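Local coordinates for envelope polyprotein (Puumala orthohantavirus, PDB 5FXU), which probably acts, with its partner Gc, in the hantaviral surface spike that carries the virus into host cells, and forms part of the antigenic surface of the virion, at residues I99-A102 and A103-R106; S205-L208 and E209-F212; I231-G235 and S236-P240. All coordinates share one frame; numbering follows the deposited sequence.

Contact 1 (I99-A102 and A103-R106)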
loop_
_atom_site.group_PDB
_atom_site.type_symbol
_atom_site.label_atom_id
_atom_site.label_comp_id
_atom_site.label_asym_id
_atom_site.label_seq_id
_atom_site.Cartn_x
_atom_site.Cartn_y
_atom_site.Cartn_z
ATOM N N ILE A 99 -4.216 7.993 -9.487
ATOM C CA ILE A 99 -4.477 6.635 -9.929
ATOM C C ILE A 99 -5.843 6.564 -10.641
ATOM O O ILE A 99 -5.968 5.924 -11.687
ATOM C CB ILE A 99 -4.384 5.613 -8.776
ATOM C CG1 ILE A 99 -2.929 5.472 -8.341
ATOM C CG2 ILE A 99 -4.914 4.250 -9.210
ATOM C CD1 ILE A 99 -2.734 4.793 -7.009
ATOM N N GLU A 100 -6.852 7.210 -10.066
ATOM C CA GLU A 100 -8.223 7.128 -10.598
ATOM C C GLU A 100 -8.331 7.588 -12.035
ATOM O O GLU A 100 -9.125 7.049 -12.785
ATOM C CB GLU A 100 -9.207 7.923 -9.733
ATOM C CG GLU A 100 -9.342 7.407 -8.298
ATOM C CD GLU A 100 -8.485 8.178 -7.299
ATOM O OE1 GLU A 100 -7.225 8.191 -7.446
ATOM O OE2 GLU A 100 -9.068 8.767 -6.361
ATOM N N THR A 101 -7.507 8.555 -12.426
ATOM C CA THR A 101 -7.549 9.110 -13.790
ATOM C C THR A 101 -6.337 8.760 -14.644
ATOM O O THR A 101 -6.182 9.309 -15.744
ATOM C CB THR A 101 -7.716 10.646 -13.771
ATOM O OG1 THR A 101 -6.565 11.256 -13.171
ATOM C CG2 THR A 101 -8.944 11.018 -12.982
ATOM N N ALA A 102 -5.518 7.818 -14.191
ATOM C CA ALA A 102 -4.301 7.447 -14.920
ATOM C C ALA A 102 -4.571 6.848 -16.310
ATOM O O ALA A 102 -3.755 7.007 -17.220
ATOM C CB ALA A 102 -3.439 6.506 -14.090
ATOM N N ALA A 103 -5.677 6.136 -16.465
ATOM C CA ALA A 103 -6.039 5.561 -17.760
ATOM C C ALA A 103 -6.321 6.658 -18.786
ATOM O O ALA A 103 -5.975 6.501 -19.929
ATOM C CB ALA A 103 -7.238 4.638 -17.632
ATOM N N ARG A 104 -6.875 7.776 -18.332
ATOM C CA ARG A 104 -7.210 8.915 -19.167
ATOM C C ARG A 104 -6.014 9.835 -19.394
ATOM O O ARG A 104 -5.808 10.326 -20.501
ATOM C CB ARG A 104 -8.390 9.692 -18.542
ATOM C CG ARG A 104 -9.195 10.490 -19.550
ATOM C CD ARG A 104 -10.456 11.149 -18.980
ATOM N NE ARG A 104 -10.150 12.423 -18.312
ATOM C CZ ARG A 104 -10.101 12.638 -16.986
ATOM N NH1 ARG A 104 -10.360 11.675 -16.101
ATOM N NH2 ARG A 104 -9.799 13.861 -16.531
ATOM N N THR A 105 -5.247 10.092 -18.346
ATOM C CA THR A 105 -4.059 10.943 -18.446
ATOM C C THR A 105 -2.855 10.242 -19.063
ATOM O O THR A 105 -1.894 10.901 -19.447
ATOM C CB THR A 105 -3.587 11.464 -17.069
ATOM O OG1 THR A 105 -3.118 10.372 -16.256
ATOM C CG2 THR A 105 -4.700 12.231 -16.353
ATOM N N ARG A 106 -2.890 8.916 -19.122
ATOM C CA ARG A 106 -1.785 8.123 -19.618
ATOM C C ARG A 106 -0.523 8.259 -18.776
ATOM O O ARG A 106 0.588 8.147 -19.279
ATOM C CB ARG A 106 -1.534 8.445 -21.096
ATOM C CG ARG A 106 -2.775 8.275 -21.970
ATOM C CD ARG A 106 -3.240 6.813 -21.960
ATOM N NE ARG A 106 -4.463 6.514 -22.704
ATOM C CZ ARG A 106 -4.699 6.778 -23.996
ATOM N NH1 ARG A 106 -3.817 7.406 -24.788
ATOM N NH2 ARG A 106 -5.872 6.427 -24.504
HETATM O O HOH W 1 -7.244 5.219 -14.367
HETATM O O HOH W 2 -9.302 7.257 -16.138
HETATM O O HOH W 3 -3.508 10.733 -13.550
#

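Contact 2 (S205-L208 and E209-F212)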
loop_
_atom_site.group_PDB
_atom_site.type_symbol
_atom_site.label_atom_id
_atom_site.label_comp_id
_atom_site.label_asym_id
_atom_site.label_seq_id
_atom_site.Cartn_x
_atom_site.Cartn_y
_atom_site.Cartn_z
ATOM N N SER A 205 -17.704 11.947 6.057
ATOM C CA SER A 205 -17.661 11.053 4.885
ATOM C C SER A 205 -16.265 10.464 4.543
ATOM O O SER A 205 -16.193 9.399 3.924
ATOM C CB SER A 205 -18.251 11.753 3.643
ATOM O OG SER A 205 -17.398 12.782 3.153
ATOM N N MET A 206 -15.193 11.178 4.902
ATOM C CA MET A 206 -13.812 10.761 4.639
ATOM C C MET A 206 -13.093 10.218 5.869
ATOM O O MET A 206 -11.901 9.902 5.769
ATOM C CB MET A 206 -12.984 11.926 4.102
ATOM C CG MET A 206 -13.562 12.639 2.893
ATOM S SD MET A 206 -13.837 11.597 1.463
ATOM C CE MET A 206 -12.136 11.102 1.203
ATOM N N LYS A 207 -13.802 10.069 6.998
ATOM C CA LYS A 207 -13.192 9.542 8.237
ATOM C C LYS A 207 -13.019 8.005 8.132
ATOM O O LYS A 207 -13.799 7.202 8.662
ATOM C CB LYS A 207 -13.931 10.005 9.525
ATOM C CG LYS A 207 -13.399 11.260 10.275
ATOM C CD LYS A 207 -13.779 12.578 9.648
ATOM C CE LYS A 207 -14.040 13.681 10.688
ATOM N NZ LYS A 207 -12.768 14.216 11.227
ATOM N N LEU A 208 -11.949 7.613 7.437
ATOM C CA LEU A 208 -11.681 6.213 7.113
ATOM C C LEU A 208 -11.618 5.281 8.336
ATOM O O LEU A 208 -12.189 4.189 8.299
ATOM C CB LEU A 208 -10.406 6.113 6.283
ATOM C CG LEU A 208 -9.922 4.739 5.835
ATOM C CD1 LEU A 208 -10.996 4.050 5.002
ATOM C CD2 LEU A 208 -8.630 4.890 5.047
ATOM N N GLU A 209 -10.970 5.710 9.418
ATOM C CA GLU A 209 -10.834 4.844 10.586
ATOM C C GLU A 209 -12.174 4.611 11.284
ATOM O O GLU A 209 -12.375 3.548 11.893
ATOM C CB GLU A 209 -9.796 5.384 11.568
ATOM C CG GLU A 209 -9.448 4.454 12.724
ATOM C CD GLU A 209 -9.038 3.039 12.304
ATOM O OE1 GLU A 209 -8.375 2.861 11.264
ATOM O OE2 GLU A 209 -9.337 2.088 13.050
ATOM N N LYS A 210 -13.102 5.569 11.174
ATOM C CA LYS A 210 -14.475 5.350 11.659
ATOM C C LYS A 210 -15.156 4.190 10.945
ATOM O O LYS A 210 -15.886 3.418 11.585
ATOM C CB LYS A 210 -15.334 6.612 11.559
ATOM C CG LYS A 210 -14.906 7.731 12.513
ATOM C CD LYS A 210 -15.999 8.790 12.660
ATOM C CE LYS A 210 -15.685 9.863 13.749
ATOM N NZ LYS A 210 -15.006 9.491 15.044
ATOM N N SER A 211 -14.897 4.032 9.647
ATOM C CA SER A 211 -15.442 2.898 8.911
ATOM C C SER A 211 -14.934 1.596 9.470
ATOM O O SER A 211 -15.716 0.676 9.696
ATOM C CB SER A 211 -15.122 2.974 7.419
ATOM O OG SER A 211 -15.472 4.242 6.873
ATOM N N PHE A 212 -13.644 1.528 9.791
ATOM C CA PHE A 212 -13.086 0.322 10.409
ATOM C C PHE A 212 -13.705 0.061 11.779
ATOM O O PHE A 212 -14.004 -1.075 12.133
ATOM C CB PHE A 212 -11.545 0.408 10.540
ATOM C CG PHE A 212 -10.815 0.190 9.258
ATOM C CD1 PHE A 212 -10.724 -1.076 8.718
ATOM C CD2 PHE A 212 -10.236 1.249 8.577
ATOM C CE1 PHE A 212 -10.079 -1.280 7.524
ATOM C CE2 PHE A 212 -9.576 1.046 7.380
ATOM C CZ PHE A 212 -9.498 -0.221 6.853
HETATM O O HOH W 4 -14.891 6.780 5.704
#

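Contact 3 (I231-G235 and S236-P240)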
loop_
_atom_site.group_PDB
_atom_site.type_symbol
_atom_site.label_atom_id
_atom_site.label_comp_id
_atom_site.label_asym_id
_atom_site.label_seq_id
_atom_site.Cartn_x
_atom_site.Cartn_y
_atom_site.Cartn_z
ATOM N N ILE A 231 -7.206 3.463 -2.588
ATOM C CA ILE A 231 -7.440 3.171 -3.989
ATOM C C ILE A 231 -6.710 1.876 -4.285
ATOM O O ILE A 231 -5.543 1.724 -3.928
ATOM C CB ILE A 231 -7.057 4.372 -4.882
ATOM C CG1 ILE A 231 -7.758 4.279 -6.213
ATOM C CG2 ILE A 231 -5.545 4.525 -5.039
ATOM C CD1 ILE A 231 -9.227 4.697 -6.146
ATOM N N CYS A 232 -7.416 0.912 -4.879
ATOM C CA CYS A 232 -6.930 -0.462 -4.982
ATOM C C CYS A 232 -7.013 -0.918 -6.403
ATOM O O CYS A 232 -7.861 -0.451 -7.169
ATOM C CB CYS A 232 -7.769 -1.422 -4.103
ATOM S SG CYS A 232 -7.896 -0.933 -2.354
ATOM N N LEU A 233 -6.134 -1.845 -6.758
ATOM C CA LEU A 233 -6.224 -2.525 -8.026
ATOM C C LEU A 233 -6.340 -3.991 -7.724
ATOM O O LEU A 233 -5.668 -4.495 -6.826
ATOM C CB LEU A 233 -5.007 -2.253 -8.900
ATOM C CG LEU A 233 -4.901 -0.980 -9.742
ATOM C CD1 LEU A 233 -6.178 -0.422 -10.343
ATOM C CD2 LEU A 233 -4.281 0.063 -8.860
ATOM N N VAL A 234 -7.184 -4.663 -8.493
ATOM C CA VAL A 234 -7.505 -6.051 -8.282
ATOM C C VAL A 234 -6.779 -6.899 -9.321
ATOM O O VAL A 234 -6.872 -6.641 -10.506
ATOM C CB VAL A 234 -9.021 -6.254 -8.409
ATOM C CG1 VAL A 234 -9.386 -7.665 -8.045
ATOM C CG2 VAL A 234 -9.763 -5.280 -7.500
ATOM N N GLY A 235 -6.085 -7.932 -8.876
ATOM C CA GLY A 235 -5.336 -8.815 -9.771
ATOM C C GLY A 235 -4.195 -8.113 -10.479
ATOM O O GLY A 235 -3.581 -7.204 -9.931
ATOM N N SER A 236 -3.892 -8.549 -11.685
ATOM C CA SER A 236 -2.837 -7.929 -12.447
ATOM C C SER A 236 -3.345 -6.723 -13.240
ATOM O O SER A 236 -2.548 -5.923 -13.708
ATOM C CB SER A 236 -2.207 -8.968 -13.364
ATOM O OG SER A 236 -3.199 -9.589 -14.184
ATOM N N SER A 237 -4.667 -6.589 -13.382
ATOM C CA SER A 237 -5.264 -5.494 -14.116
ATOM C C SER A 237 -6.716 -5.266 -13.755
ATOM O O SER A 237 -7.444 -6.202 -13.613
ATOM C CB SER A 237 -5.201 -5.826 -15.607
ATOM O OG SER A 237 -5.375 -4.675 -16.388
ATOM N N SER A 238 -7.129 -4.024 -13.599
ATOM C CA SER A 238 -8.511 -3.717 -13.236
ATOM C C SER A 238 -8.691 -2.250 -13.335
ATOM O O SER A 238 -7.720 -1.499 -13.477
ATOM C CB SER A 238 -8.872 -4.154 -11.769
ATOM O OG SER A 238 -8.332 -3.279 -10.744
ATOM N N GLU A 239 -9.935 -1.836 -13.207
ATOM C CA GLU A 239 -10.228 -0.454 -12.912
ATOM C C GLU A 239 -9.967 -0.173 -11.429
ATOM O O GLU A 239 -10.113 -1.060 -10.602
ATOM C CB GLU A 239 -11.667 -0.145 -13.267
ATOM C CG GLU A 239 -11.843 -0.188 -14.768
ATOM C CD GLU A 239 -13.244 0.137 -15.221
ATOM O OE1 GLU A 239 -14.225 -0.251 -14.539
ATOM O OE2 GLU A 239 -13.354 0.783 -16.282
ATOM N N PRO A 240 -9.607 1.072 -11.088
ATOM C CA PRO A 240 -9.422 1.390 -9.672
ATOM C C PRO A 240 -10.695 1.181 -8.832
ATOM O O PRO A 240 -11.794 1.454 -9.291
ATOM C CB PRO A 240 -9.041 2.873 -9.688
ATOM C CG PRO A 240 -8.671 3.154 -11.116
ATOM C CD PRO A 240 -9.523 2.270 -11.932
#

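Contact 1 (I99-A102 and A103-R106)
The guanidinium of R104 lies obliquely against the methyl of T101, with NH1 3.5 Å from CG2. R104 comes back to T101 because its chain runs extended from the backbone and then bends at chi3 (82°), which carries the flat end toward the start of the helix. On another side of T101 the two threonines approach each other: OG1 of T101 is 3.8 Å from the methyl CG2 of T105. Water 3 joins their hydroxyls, donating to T101 OG1 at 3.1 Å and lying 2.8 Å from T105 OG1. Both hydroxyls also have partners outside the segments: T101 OG1 bonds L97 O, earlier in the chain, and T105 OG1 bonds K107 N, at the start of the next strand. The carbonyl of T101 is the main backbone acceptor. T105 N reaches T101 O at 2.9 Å in a nearly straight bond (N-H...O 166°), and R104 N adds a weak one. Water 1, bound by A103 N at 2.8 Å, sits at the first turn, and a weak bond from R106 N closes on A102 O at 2.8 Å. Facing inward, the methyls of A102 and A103 rest on L19 of strand 19-30. R106 leaves the helix with positive phi (63°). The whole is a type I turn, I99 to A102, running into a single-turn helix with T101 at the N-cap position, though its side chain makes no capping bond; it forms part of the connection between strands 79-89 and 107-116 of the Gn head.

Contact 2 (S205-L208 and E209-F212)
The carbonyl oxygen of L208 is gripped by two backbone amides, S211 N at 3.0 Å and F212 N at 3.4 Å, both weak bonds. K207 O is held in a similar way, by K210 N at 3.1 Å and, more loosely, by S211 N at 3.5 Å. S211 N is thus shared between two acceptors, a mixture of three- and four-residue spacing in the opening turn of helix 208-216. K207 takes the N-cap position of that helix and is also the centre of an inverse gamma turn, in which L208 N bonds weakly to M206 O. Past the turn the side chains sort by character. On the buried flank L208 and F212 lie side by side and point the same way, the isobutyl CG 4.0 Å from ring atom CE2; L208 CG is anti to the backbone N (chi1 180°), which sets CG and CD1 beside CE2 of F212. L341 of strand 340-354 packs on both, and F212 also stacks with H333. The buried E209 uses OE2 for a salt bridge to K339 and a hydrogen bond to H333. On the more open flank CG and CD of K210 rest against CB of K207, each at 3.9 Å. K207 NZ and K210 NZ stay 6.5 Å apart, and K207 NZ pairs with D317. Water 4, 2.9 Å from S211 OG, also donates a weak bond to S205 O, connecting the helix to the loop before it.

Contact 3 (I231-G235 and S236-P240)
In the tight beta hairpin of strands 228-234 and 237-243, the side chains of I231 and P240 lie side by side, pointing the same way. CG1 and CD1 of I231 both lie 4.0 Å from CB of P240; CG1 stands anti to the backbone N (chi1 -159°), which sends the ethyl arm toward the ring. L233 meets the returning strand mainly with its CD1 methyl, which is 3.6 Å from S238 OG and 3.8 Å from P240 CA, while its neighbour V234 presents CB to the same hydroxyl. That hydroxyl is where polar and apolar contacts converge. With OG lying between the backbone N and the carbonyl carbon (chi1 76°), S238 reaches across the hairpin and accepts V234 N at 2.9 Å in an almost straight bond (N-H...O 176°). The serine side chain, not a backbone carbonyl, thus takes up the inward amide of V234. Further along, P240 has no amide hydrogen to give, and the chains meet through a CA-H...O contact, P240 CA to C232 O at 3.5 Å. At the turn G235 adopts a positive phi, and its O is taken by R192, while S236 OG bonds E8. The hairpin sits between strand 185-197, paired with 228-234, and strand 19-30, paired with 237-243. C232 adds a covalent tie to the former through its disulfide with C193, and L233 packs on I21 of the latter. S238 OG, having accepted from V234, gives its own proton to E239 O at 2.8 Å, arriving from well above the carbonyl plane.

Contacts 1 and 3 form one packed region, their centres 13 Å apart. I231 of the hairpin packs on the loop of contact 1: its CG2 is 3.4 Å from I99 CD1 and its CD1 is 3.5 Å from E100 CG, while the ring of P240 brings CG to 4.0 Å from E100 CA. Strand 19-30 is common to both, pairing with the hairpin's second strand, 237-243. Contact 2 stands apart, 25 Å from contact 1 and 21 Å from contact 3 between centres, yet strand 228-234 is the next regular element in the chain after helix 208-216. The side chain of E209 is about 10 Å from an N-acetylglucosamine of an attached glycan, too far to touch it.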